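Local coordinates for DUF683-containing protein (Cyanothece, PDB 3CSX) that is of unknown biochemical function but is a metalloprotein of the DUF683 family associated with nitrogen fixation, at residues B[59-62]-B[63-66]; B[37-40]-B[41-45]; B[20-23]-B[24-28]; B[67-70]-B[71-74]. All blocks are in the same frame, centred on the assembly; numbering follows the deposited sequence.

Contact 1. Residues B[59-62]-B[63-66]; sequences TYEI and FREL
Tyr60 and Arg64, one helical turn apart, run side by side and point the same way, with the arginine chain passing along the phenol ring. Arg64 CB sits over one face of that ring, displaced toward its rim, and the chain then follows the ring outward until Arg64 CD lies 3.3 Å from Tyr60 OH. The extended arginine makes this possible: CG is anti to the backbone N (chi1 -179°), and the chain stays straight as far as NE. The guanidinium ends up turned only 25° from the plane of the ring. A second pair leaves the helix in another direction. Thr59 and Phe63 are also side by side, and the methyl CG2 of Thr59 rests 3.8 Å from Phe63 CD2, while Thr59 OG1 is taken by the carbonyl of Thr55 one turn back. The Phe63 ring carries Thr59 O at its edge, in plane, with CD2 3.4 Å from that oxygen. Ile62 comes in obliquely, its CG2 4.1 Å from Phe63 CD2. Underneath, four i to i+4 backbone bonds run from Phe63 N to Thr59 O through Leu66 N to Ile62 O. Within helix 52-77, Tyr60 touches Asp40 and Arg64 touches Gln33, both of the second subunit; elsewhere on the helix Thr59 touches Met34, Ile62 touches Ala31 and Leu66 touches Asn28 of helix 14-44.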
loop_
_atom_site.group_PDB
_atom_site.type_symbol
_atom_site.label_atom_id
_atom_site.label_comp_id
_atom_site.label_asym_id
_atom_site.label_seq_id
_atom_site.Cartn_x
_atom_site.Cartn_y
_atom_site.Cartn_z
ATOM N N THR B 59 -13.326 7.617 -4.061
ATOM C CA THR B 59 -13.351 6.463 -3.183
ATOM C C THR B 59 -12.039 5.681 -3.295
ATOM O O THR B 59 -11.435 5.306 -2.289
ATOM C CB THR B 59 -14.557 5.579 -3.520
ATOM O OG1 THR B 59 -15.747 6.354 -3.370
ATOM C CG2 THR B 59 -14.613 4.380 -2.532
ATOM N N TYR B 60 -11.589 5.459 -4.520
ATOM C CA TYR B 60 -10.346 4.703 -4.738
ATOM C C TYR B 60 -9.168 5.360 -4.027
ATOM O O TYR B 60 -8.392 4.705 -3.343
ATOM C CB TYR B 60 -10.062 4.564 -6.232
ATOM C CG TYR B 60 -8.646 4.139 -6.472
ATOM C CD1 TYR B 60 -8.252 2.819 -6.253
ATOM C CD2 TYR B 60 -7.688 5.075 -6.894
ATOM C CE1 TYR B 60 -6.939 2.437 -6.445
ATOM C CE2 TYR B 60 -6.385 4.717 -7.080
ATOM C CZ TYR B 60 -6.012 3.388 -6.874
ATOM O OH TYR B 60 -4.689 3.019 -7.059
ATOM N N GLU B 61 -9.058 6.690 -4.162
ATOM C CA GLU B 61 -7.929 7.387 -3.629
ATOM C C GLU B 61 -7.811 7.298 -2.136
ATOM O O GLU B 61 -6.726 7.095 -1.617
ATOM C CB GLU B 61 -7.955 8.844 -4.110
ATOM C CG GLU B 61 -7.746 8.933 -5.619
ATOM C CD GLU B 61 -6.451 8.281 -6.129
ATOM O OE1 GLU B 61 -5.489 8.078 -5.348
ATOM O OE2 GLU B 61 -6.396 7.980 -7.348
ATOM N N ILE B 62 -8.936 7.438 -1.435
ATOM C CA ILE B 62 -8.935 7.321 -0.013
ATOM C C ILE B 62 -8.574 5.882 0.453
ATOM O O ILE B 62 -7.787 5.688 1.372
ATOM C CB ILE B 62 -10.271 7.907 0.629
ATOM C CG1 ILE B 62 -10.153 7.994 2.155
ATOM C CG2 ILE B 62 -11.535 7.164 0.218
ATOM C CD1 ILE B 62 -10.128 6.699 2.835
ATOM N N PHE B 63 -9.132 4.879 -0.195
ATOM C CA PHE B 63 -8.758 3.498 0.170
ATOM C C PHE B 63 -7.327 3.169 -0.161
ATOM O O PHE B 63 -6.663 2.418 0.578
ATOM C CB PHE B 63 -9.757 2.495 -0.420
ATOM C CG PHE B 63 -11.004 2.348 0.414
ATOM C CD1 PHE B 63 -11.021 1.477 1.511
ATOM C CD2 PHE B 63 -12.151 3.083 0.127
ATOM C CE1 PHE B 63 -12.174 1.339 2.294
ATOM C CE2 PHE B 63 -13.302 2.974 0.929
ATOM C CZ PHE B 63 -13.313 2.097 1.993
ATOM N N ARG B 64 -6.806 3.758 -1.241
ATOM C CA ARG B 64 -5.387 3.558 -1.555
ATOM C C ARG B 64 -4.537 4.166 -0.476
ATOM O O ARG B 64 -3.565 3.560 -0.018
ATOM C CB ARG B 64 -4.990 4.196 -2.890
ATOM C CG ARG B 64 -3.499 3.934 -3.194
ATOM C CD ARG B 64 -3.151 4.511 -4.530
ATOM N NE ARG B 64 -1.732 4.361 -4.891
ATOM C CZ ARG B 64 -1.147 3.224 -5.294
ATOM N NH1 ARG B 64 -1.827 2.089 -5.382
ATOM N NH2 ARG B 64 0.145 3.223 -5.592
ATOM N N GLU B 65 -4.872 5.398 -0.067
ATOM C CA GLU B 65 -4.069 6.013 1.000
ATOM C C GLU B 65 -4.165 5.188 2.297
ATOM O O GLU B 65 -3.181 4.962 3.028
ATOM C CB GLU B 65 -4.488 7.478 1.247
ATOM C CG GLU B 65 -3.475 8.182 2.180
ATOM C CD GLU B 65 -4.035 9.438 2.855
ATOM O OE1 GLU B 65 -5.219 9.746 2.641
ATOM O OE2 GLU B 65 -3.271 10.117 3.582
ATOM N N LEU B 66 -5.368 4.774 2.619
ATOM C CA LEU B 66 -5.571 3.973 3.806
ATOM C C LEU B 66 -4.737 2.685 3.783
ATOM O O LEU B 66 -4.150 2.291 4.800
ATOM C CB LEU B 66 -7.060 3.651 3.969
ATOM C CG LEU B 66 -7.454 2.918 5.261
ATOM C CD1 LEU B 66 -7.103 3.676 6.542
ATOM C CD2 LEU B 66 -8.984 2.637 5.160
#

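Contact 2. Residues B[37-40]-B[41-45]; sequences DLHD and LAEGL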
loop_
_atom_site.group_PDB
_atom_site.type_symbol
_atom_site.label_atom_id
_atom_site.label_comp_id
_atom_site.label_asym_id
_atom_site.label_seq_id
_atom_site.Cartn_x
_atom_site.Cartn_y
_atom_site.Cartn_z
ATOM N N ASP B 37 -21.280 6.225 0.414
ATOM C CA ASP B 37 -21.739 7.044 -0.652
ATOM C C ASP B 37 -21.658 6.372 -2.011
ATOM O O ASP B 37 -22.553 6.518 -2.858
ATOM C CB ASP B 37 -21.007 8.394 -0.607
ATOM C CG ASP B 37 -21.471 9.245 0.562
ATOM O OD1 ASP B 37 -22.388 8.826 1.359
ATOM O OD2 ASP B 37 -20.900 10.323 0.732
ATOM N N LEU B 38 -20.609 5.604 -2.223
ATOM C CA LEU B 38 -20.514 4.922 -3.485
ATOM C C LEU B 38 -21.600 3.845 -3.542
ATOM O O LEU B 38 -22.233 3.664 -4.561
ATOM C CB LEU B 38 -19.135 4.310 -3.664
ATOM C CG LEU B 38 -19.044 3.548 -4.996
ATOM C CD1 LEU B 38 -19.375 4.425 -6.264
ATOM C CD2 LEU B 38 -17.679 2.872 -5.104
ATOM N N HIS B 39 -21.783 3.152 -2.435
ATOM C CA HIS B 39 -22.850 2.122 -2.361
ATOM C C HIS B 39 -24.195 2.730 -2.704
ATOM O O HIS B 39 -24.946 2.214 -3.526
ATOM C CB HIS B 39 -22.858 1.495 -0.979
ATOM C CG HIS B 39 -24.114 0.752 -0.693
ATOM N ND1 HIS B 39 -25.266 1.391 -0.256
ATOM C CD2 HIS B 39 -24.421 -0.561 -0.811
ATOM C CE1 HIS B 39 -26.232 0.485 -0.123
ATOM N NE2 HIS B 39 -25.743 -0.700 -0.458
ATOM N N ASP B 40 -24.507 3.856 -2.062
ATOM C CA ASP B 40 -25.778 4.520 -2.289
ATOM C C ASP B 40 -25.974 5.001 -3.721
ATOM O O ASP B 40 -27.076 4.910 -4.258
ATOM C CB ASP B 40 -25.976 5.681 -1.286
ATOM C CG ASP B 40 -26.139 5.205 0.152
ATOM O OD1 ASP B 40 -26.252 3.961 0.384
ATOM O OD2 ASP B 40 -26.131 6.095 1.065
ATOM N N LEU B 41 -24.899 5.486 -4.354
ATOM C CA LEU B 41 -24.900 5.796 -5.779
ATOM C C LEU B 41 -25.291 4.568 -6.627
ATOM O O LEU B 41 -26.192 4.633 -7.469
ATOM C CB LEU B 41 -23.527 6.351 -6.231
ATOM C CG LEU B 41 -23.399 6.765 -7.727
ATOM C CD1 LEU B 41 -24.549 7.681 -8.179
ATOM C CD2 LEU B 41 -22.046 7.482 -7.937
ATOM N N ALA B 42 -24.561 3.474 -6.437
ATOM C CA ALA B 42 -24.832 2.263 -7.199
ATOM C C ALA B 42 -26.300 1.827 -6.971
ATOM O O ALA B 42 -27.003 1.531 -7.912
ATOM C CB ALA B 42 -23.880 1.150 -6.741
ATOM N N GLU B 43 -26.738 1.789 -5.712
ATOM C CA GLU B 43 -28.134 1.367 -5.396
ATOM C C GLU B 43 -29.210 2.206 -6.108
ATOM O O GLU B 43 -30.262 1.690 -6.535
ATOM C CB GLU B 43 -28.326 1.420 -3.866
ATOM C CG GLU B 43 -29.683 1.008 -3.363
ATOM C CD GLU B 43 -29.792 1.310 -1.890
ATOM O OE1 GLU B 43 -29.226 0.592 -1.060
ATOM O OE2 GLU B 43 -30.445 2.277 -1.555
ATOM N N GLY B 44 -28.952 3.514 -6.244
ATOM C CA GLY B 44 -29.855 4.384 -6.984
ATOM C C GLY B 44 -29.836 4.408 -8.503
ATOM O O GLY B 44 -30.693 5.026 -9.118
ATOM N N LEU B 45 -28.864 3.734 -9.119
ATOM C CA LEU B 45 -28.784 3.665 -10.589
ATOM C C LEU B 45 -30.115 3.224 -11.200
ATOM O O LEU B 45 -30.779 2.347 -10.616
ATOM C CB LEU B 45 -27.670 2.713 -11.016
ATOM C CG LEU B 45 -26.244 3.186 -10.740
ATOM C CD1 LEU B 45 -25.273 2.111 -11.132
ATOM C CD2 LEU B 45 -25.920 4.459 -11.470
#
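The imidazole of His39 and the carboxylate of Glu43 stand almost perpendicular, their planes 85° apart, with Glu43 OE1 3.1 Å from His39 CE1. OE1 approaches the ring obliquely and is nearest CE1, the carbon between the two nitrogens. At the edge of the same ring, in its plane, lies the carboxylate carbon of Asp40. Here the polar link is a real bond: His39 ND1 donates to Asp40 OD1 at 2.8 Å, with OD1 in the ring plane. The oxygen is met on its anti side, 24° out of the carboxylate plane. This bond between adjacent residues probably limits rotation of the imidazole. A chi1 of 164° sets the His39 ring opposite its own N and swings it forward along the helix toward Glu43. All this happens on the last turns of helix 14-44, the first arm of the antiparallel helical hairpin that marks a Rop-like fold. Backbone bonds hold the turns to the end, the last of the i to i+4 series being Gly44 N to Asp40 O at 3.1 Å; an i to i+3 bond from Leu45 N to Ala42 O follows as the chain leaves the helix. Leu38 and Leu41 take another side, where Leu38 CD1 lies 4.4 Å from Leu41 CD2. Leu38 packs on Thr55 and Thr59 of helix 52-77, and Leu41 on Leu52 and Thr55.

Contact 3. Residues B[20-23]-B[24-28]; sequences LKKK and VRKLN
Leu20 O receives the shortest hydrogen bond between 20-23 and 24-28, from Val24 N at 2.8 Å, and the N-H points at it with an angle of 164°. The same oxygen is flanked by Val24 CG2 at 3.4 Å, the methyl that lies beside the backbone N while CG1 is anti to it (chi1 161°). Leu20 CD1 reaches 4.3 Å from that CG2, so the two aliphatic side chains follow one another along one side of the helix. On a different side the charged chains meet. Lys22 and Lys26 approach at a slant, and Lys22 NZ comes 3.4 Å from Lys26 CD rather than meeting the other amine head-on. Their two NZ atoms are still just 3.9 Å apart, a pairing of like charges that would be expected to be somewhat unfavourable. In Lys22 the bend at chi2 (77°) carries the chain forward along the helix, and a second bend at chi4 places NZ. The backbone ladder continues beneath them with Lys26 N to Lys22 O and Leu27 N to Lys23 O, both at 3.1 Å. In the hairpin this part of helix 14-44 has its lysine-rich surface outward and another side against helix 52-77, where Leu20 packs on Trp76, Lys23 touches Leu69, and Asn28 touches Leu66 and Lys70.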
loop_
_atom_site.group_PDB
_atom_site.type_symbol
_atom_site.label_atom_id
_atom_site.label_comp_id
_atom_site.label_asym_id
_atom_site.label_seq_id
_atom_site.Cartn_x
_atom_site.Cartn_y
_atom_site.Cartn_z
ATOM N N LEU B 20 0.575 7.244 13.998
ATOM C CA LEU B 20 0.126 6.612 12.747
ATOM C C LEU B 20 -1.182 5.856 12.981
ATOM O O LEU B 20 -2.120 5.971 12.186
ATOM C CB LEU B 20 1.207 5.657 12.205
ATOM C CG LEU B 20 0.944 4.908 10.884
ATOM C CD1 LEU B 20 0.548 5.853 9.746
ATOM C CD2 LEU B 20 2.161 4.114 10.472
ATOM N N LYS B 21 -1.257 5.115 14.088
ATOM C CA LYS B 21 -2.525 4.485 14.502
ATOM C C LYS B 21 -3.684 5.454 14.524
ATOM O O LYS B 21 -4.799 5.110 14.093
ATOM C CB LYS B 21 -2.401 3.820 15.884
ATOM C CG LYS B 21 -1.571 2.575 15.899
ATOM C CD LYS B 21 -1.923 1.653 17.084
ATOM C CE LYS B 21 -1.286 0.277 16.875
ATOM N NZ LYS B 21 -1.941 -0.820 17.657
ATOM N N LYS B 22 -3.425 6.664 15.033
ATOM C CA LYS B 22 -4.429 7.716 15.143
ATOM C C LYS B 22 -4.870 8.221 13.765
ATOM O O LYS B 22 -6.054 8.445 13.518
ATOM C CB LYS B 22 -3.875 8.873 15.996
ATOM C CG LYS B 22 -4.880 10.009 16.284
ATOM C CD LYS B 22 -5.888 9.605 17.377
ATOM C CE LYS B 22 -7.212 10.356 17.224
ATOM N NZ LYS B 22 -7.038 11.645 16.501
ATOM N N LYS B 23 -3.898 8.405 12.882
ATOM C CA LYS B 23 -4.143 8.855 11.535
ATOM C C LYS B 23 -4.966 7.785 10.818
ATOM O O LYS B 23 -5.938 8.091 10.128
ATOM C CB LYS B 23 -2.798 9.051 10.843
ATOM C CG LYS B 23 -2.845 9.594 9.435
ATOM C CD LYS B 23 -1.427 9.797 8.955
ATOM C CE LYS B 23 -1.359 10.185 7.473
ATOM N NZ LYS B 23 -2.065 11.492 7.150
ATOM N N VAL B 24 -4.569 6.531 10.981
ATOM C CA VAL B 24 -5.261 5.447 10.311
ATOM C C VAL B 24 -6.716 5.394 10.744
ATOM O O VAL B 24 -7.596 5.231 9.916
ATOM C CB VAL B 24 -4.550 4.102 10.488
ATOM C CG1 VAL B 24 -5.503 2.931 10.195
ATOM C CG2 VAL B 24 -3.316 4.036 9.608
ATOM N N ARG B 25 -6.976 5.533 12.044
ATOM C CA ARG B 25 -8.359 5.528 12.540
ATOM C C ARG B 25 -9.215 6.665 12.000
ATOM O O ARG B 25 -10.348 6.442 11.638
ATOM C CB ARG B 25 -8.390 5.530 14.075
ATOM C CG ARG B 25 -9.794 5.450 14.649
ATOM C CD ARG B 25 -9.759 5.666 16.151
ATOM N NE ARG B 25 -10.981 5.179 16.796
ATOM C CZ ARG B 25 -11.188 3.922 17.185
ATOM N NH1 ARG B 25 -10.263 2.993 16.983
ATOM N NH2 ARG B 25 -12.337 3.592 17.772
ATOM N N LYS B 26 -8.715 7.906 11.971
ATOM C CA LYS B 26 -9.510 8.969 11.357
ATOM C C LYS B 26 -9.825 8.724 9.859
ATOM O O LYS B 26 -10.940 9.014 9.348
ATOM C CB LYS B 26 -8.870 10.348 11.595
ATOM C CG LYS B 26 -8.872 10.767 13.077
ATOM C CD LYS B 26 -8.075 12.057 13.305
ATOM C CE LYS B 26 -8.938 13.317 13.074
ATOM N NZ LYS B 26 -9.351 13.893 14.392
ATOM N N LEU B 27 -8.835 8.197 9.148
ATOM C CA LEU B 27 -8.983 7.943 7.743
ATOM C C LEU B 27 -9.919 6.767 7.480
ATOM O O LEU B 27 -10.650 6.768 6.497
ATOM C CB LEU B 27 -7.625 7.655 7.114
ATOM C CG LEU B 27 -7.583 7.754 5.597
ATOM C CD1 LEU B 27 -7.964 9.173 5.103
ATOM C CD2 LEU B 27 -6.159 7.348 5.155
ATOM N N ASN B 28 -9.904 5.783 8.366
ATOM C CA ASN B 28 -10.800 4.628 8.200
ATOM C C ASN B 28 -12.250 5.101 8.235
ATOM O O ASN B 28 -13.066 4.624 7.458
ATOM C CB ASN B 28 -10.482 3.531 9.224
ATOM C CG ASN B 28 -11.205 2.239 8.942
ATOM O OD1 ASN B 28 -12.119 1.873 9.668
ATOM N ND2 ASN B 28 -10.816 1.544 7.885
#

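Contact 4. Residues B[67-70]-B[71-74]; sequences DQLK and KKLN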
loop_
_atom_site.group_PDB
_atom_site.type_symbol
_atom_site.label_atom_id
_atom_site.label_comp_id
_atom_site.label_asym_id
_atom_site.label_seq_id
_atom_site.Cartn_x
_atom_site.Cartn_y
_atom_site.Cartn_z
ATOM N N ASP B 67 -4.700 2.038 2.631
ATOM C CA ASP B 67 -3.969 0.748 2.478
ATOM C C ASP B 67 -2.470 1.014 2.641
ATOM O O ASP B 67 -1.790 0.304 3.349
ATOM C CB ASP B 67 -4.265 0.195 1.087
ATOM C CG ASP B 67 -3.751 -1.240 0.868
ATOM O OD1 ASP B 67 -3.675 -2.039 1.821
ATOM O OD2 ASP B 67 -3.445 -1.533 -0.297
ATOM N N GLN B 68 -1.963 2.084 2.028
ATOM C CA GLN B 68 -0.553 2.447 2.238
ATOM C C GLN B 68 -0.212 2.651 3.695
ATOM O O GLN B 68 0.837 2.215 4.159
ATOM C CB GLN B 68 -0.152 3.724 1.455
ATOM C CG GLN B 68 -0.280 3.588 -0.043
ATOM C CD GLN B 68 0.931 2.942 -0.722
ATOM O OE1 GLN B 68 1.736 2.300 -0.082
ATOM N NE2 GLN B 68 1.047 3.127 -2.045
ATOM N N LEU B 69 -1.087 3.329 4.439
ATOM C CA LEU B 69 -0.757 3.629 5.810
ATOM C C LEU B 69 -0.825 2.358 6.661
ATOM O O LEU B 69 0.016 2.128 7.532
ATOM C CB LEU B 69 -1.674 4.723 6.345
ATOM C CG LEU B 69 -1.467 6.114 5.746
ATOM C CD1 LEU B 69 -2.597 7.010 6.288
ATOM C CD2 LEU B 69 -0.066 6.664 6.094
ATOM N N LYS B 70 -1.816 1.525 6.374
ATOM C CA LYS B 70 -1.937 0.265 7.100
ATOM C C LYS B 70 -0.725 -0.643 6.911
ATOM O O LYS B 70 -0.187 -1.187 7.879
ATOM C CB LYS B 70 -3.266 -0.426 6.761
ATOM C CG LYS B 70 -4.407 0.194 7.547
ATOM C CD LYS B 70 -5.736 -0.451 7.223
ATOM C CE LYS B 70 -6.895 0.335 7.826
ATOM N NZ LYS B 70 -8.119 -0.531 7.823
ATOM N N LYS B 71 -0.286 -0.780 5.669
ATOM C CA LYS B 71 0.943 -1.522 5.330
ATOM C C LYS B 71 2.188 -0.912 5.983
ATOM O O LYS B 71 3.023 -1.649 6.489
ATOM C CB LYS B 71 1.119 -1.588 3.814
ATOM C CG LYS B 71 0.082 -2.507 3.145
ATOM C CD LYS B 71 0.024 -2.362 1.615
ATOM C CE LYS B 71 -0.488 -3.668 0.954
ATOM N NZ LYS B 71 -1.607 -4.326 1.747
ATOM N N LYS B 72 2.303 0.424 5.959
ATOM C CA LYS B 72 3.387 1.126 6.660
ATOM C C LYS B 72 3.365 0.796 8.154
ATOM O O LYS B 72 4.412 0.464 8.734
ATOM C CB LYS B 72 3.301 2.662 6.451
ATOM C CG LYS B 72 4.549 3.413 6.932
ATOM C CD LYS B 72 4.590 4.865 6.480
ATOM C CE LYS B 72 3.642 5.771 7.311
ATOM N NZ LYS B 72 3.664 7.144 6.740
ATOM N N LEU B 73 2.176 0.886 8.763
ATOM C CA LEU B 73 2.007 0.588 10.202
ATOM C C LEU B 73 2.520 -0.808 10.540
ATOM O O LEU B 73 3.311 -0.981 11.477
ATOM C CB LEU B 73 0.550 0.746 10.651
ATOM C CG LEU B 73 0.211 0.378 12.115
ATOM C CD1 LEU B 73 1.001 1.244 13.083
ATOM C CD2 LEU B 73 -1.266 0.518 12.386
ATOM N N ASN B 74 2.109 -1.797 9.762
ATOM C CA ASN B 74 2.599 -3.159 9.993
ATOM C C ASN B 74 4.119 -3.214 9.931
ATOM O O ASN B 74 4.762 -3.758 10.840
ATOM C CB ASN B 74 1.977 -4.160 9.021
ATOM C CG ASN B 74 0.531 -4.478 9.343
ATOM O OD1 ASN B 74 0.151 -4.618 10.516
ATOM N ND2 ASN B 74 -0.297 -4.605 8.298
#
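Asp67 and Lys71 form a salt bridge across one turn, with Lys71 NZ 3.1 Å from Asp67 OD1. The amine reaches OD1 on its syn side, 24° out of the carboxylate plane, and it stays 3.9 Å from OD2, so one oxygen takes the bond. The lysine chain leans over the carboxylate on the way: Lys71 CG lies 3.4 Å from the backbone oxygen of Asp67 and CE 3.7 Å from OD1. With chi1 at -70° the Lys71 chain starts out beside its own N and heads back toward the preceding turn, and a bend at chi4 (39°) then turns NZ onto the acid. On another side of the helix, Leu69 and Lys72 run parallel and point the same way, with Lys72 NZ 3.8 Å from Leu69 CD2; the methyl gives the amine a nonpolar neighbour. The backbone bond from Lys71 N to Asp67 O (3.0 Å) spans the same turn as the salt bridge, and Lys72 N is bonded to Gln68 O at 2.9 Å. Further out, the second subunit covers part of this surface: Met36 of that subunit packs on Asp67, Gln68 and Lys71, and Gln68 NE2 is hydrogen-bonded to Gln33 OE1 of the second subunit. Toward helix 14-44, Leu69 rests on Lys23 and Val24 and Leu73 on Leu20. Leucines turned to the partner helix and polar chains along the subunit boundary are consistent with a Rop-like helical hairpin that associates as a dimer.

In the fold
From the N terminus, the chain reaches contact 3 on helix 14-44, then contact 2 at that helix's end, turns, and climbs back along helix 52-77 through contact 1 and contact 4. Each contact spans adjoining turns of one helix, so none closes a long loop and none nests in or crosses another. The antiparallel return lays the two helices side by side, so contact 3 packs on contact 4, Leu20 CD2 lying 3.5 Å from Leu73 CA, and also on contact 1. Contact 2 touches contact 1 through Leu38 and Thr59, but stands about 15 Å, nearest atoms, from contact 4. Contacts 1 and 4, adjoining in sequence, both face the second subunit.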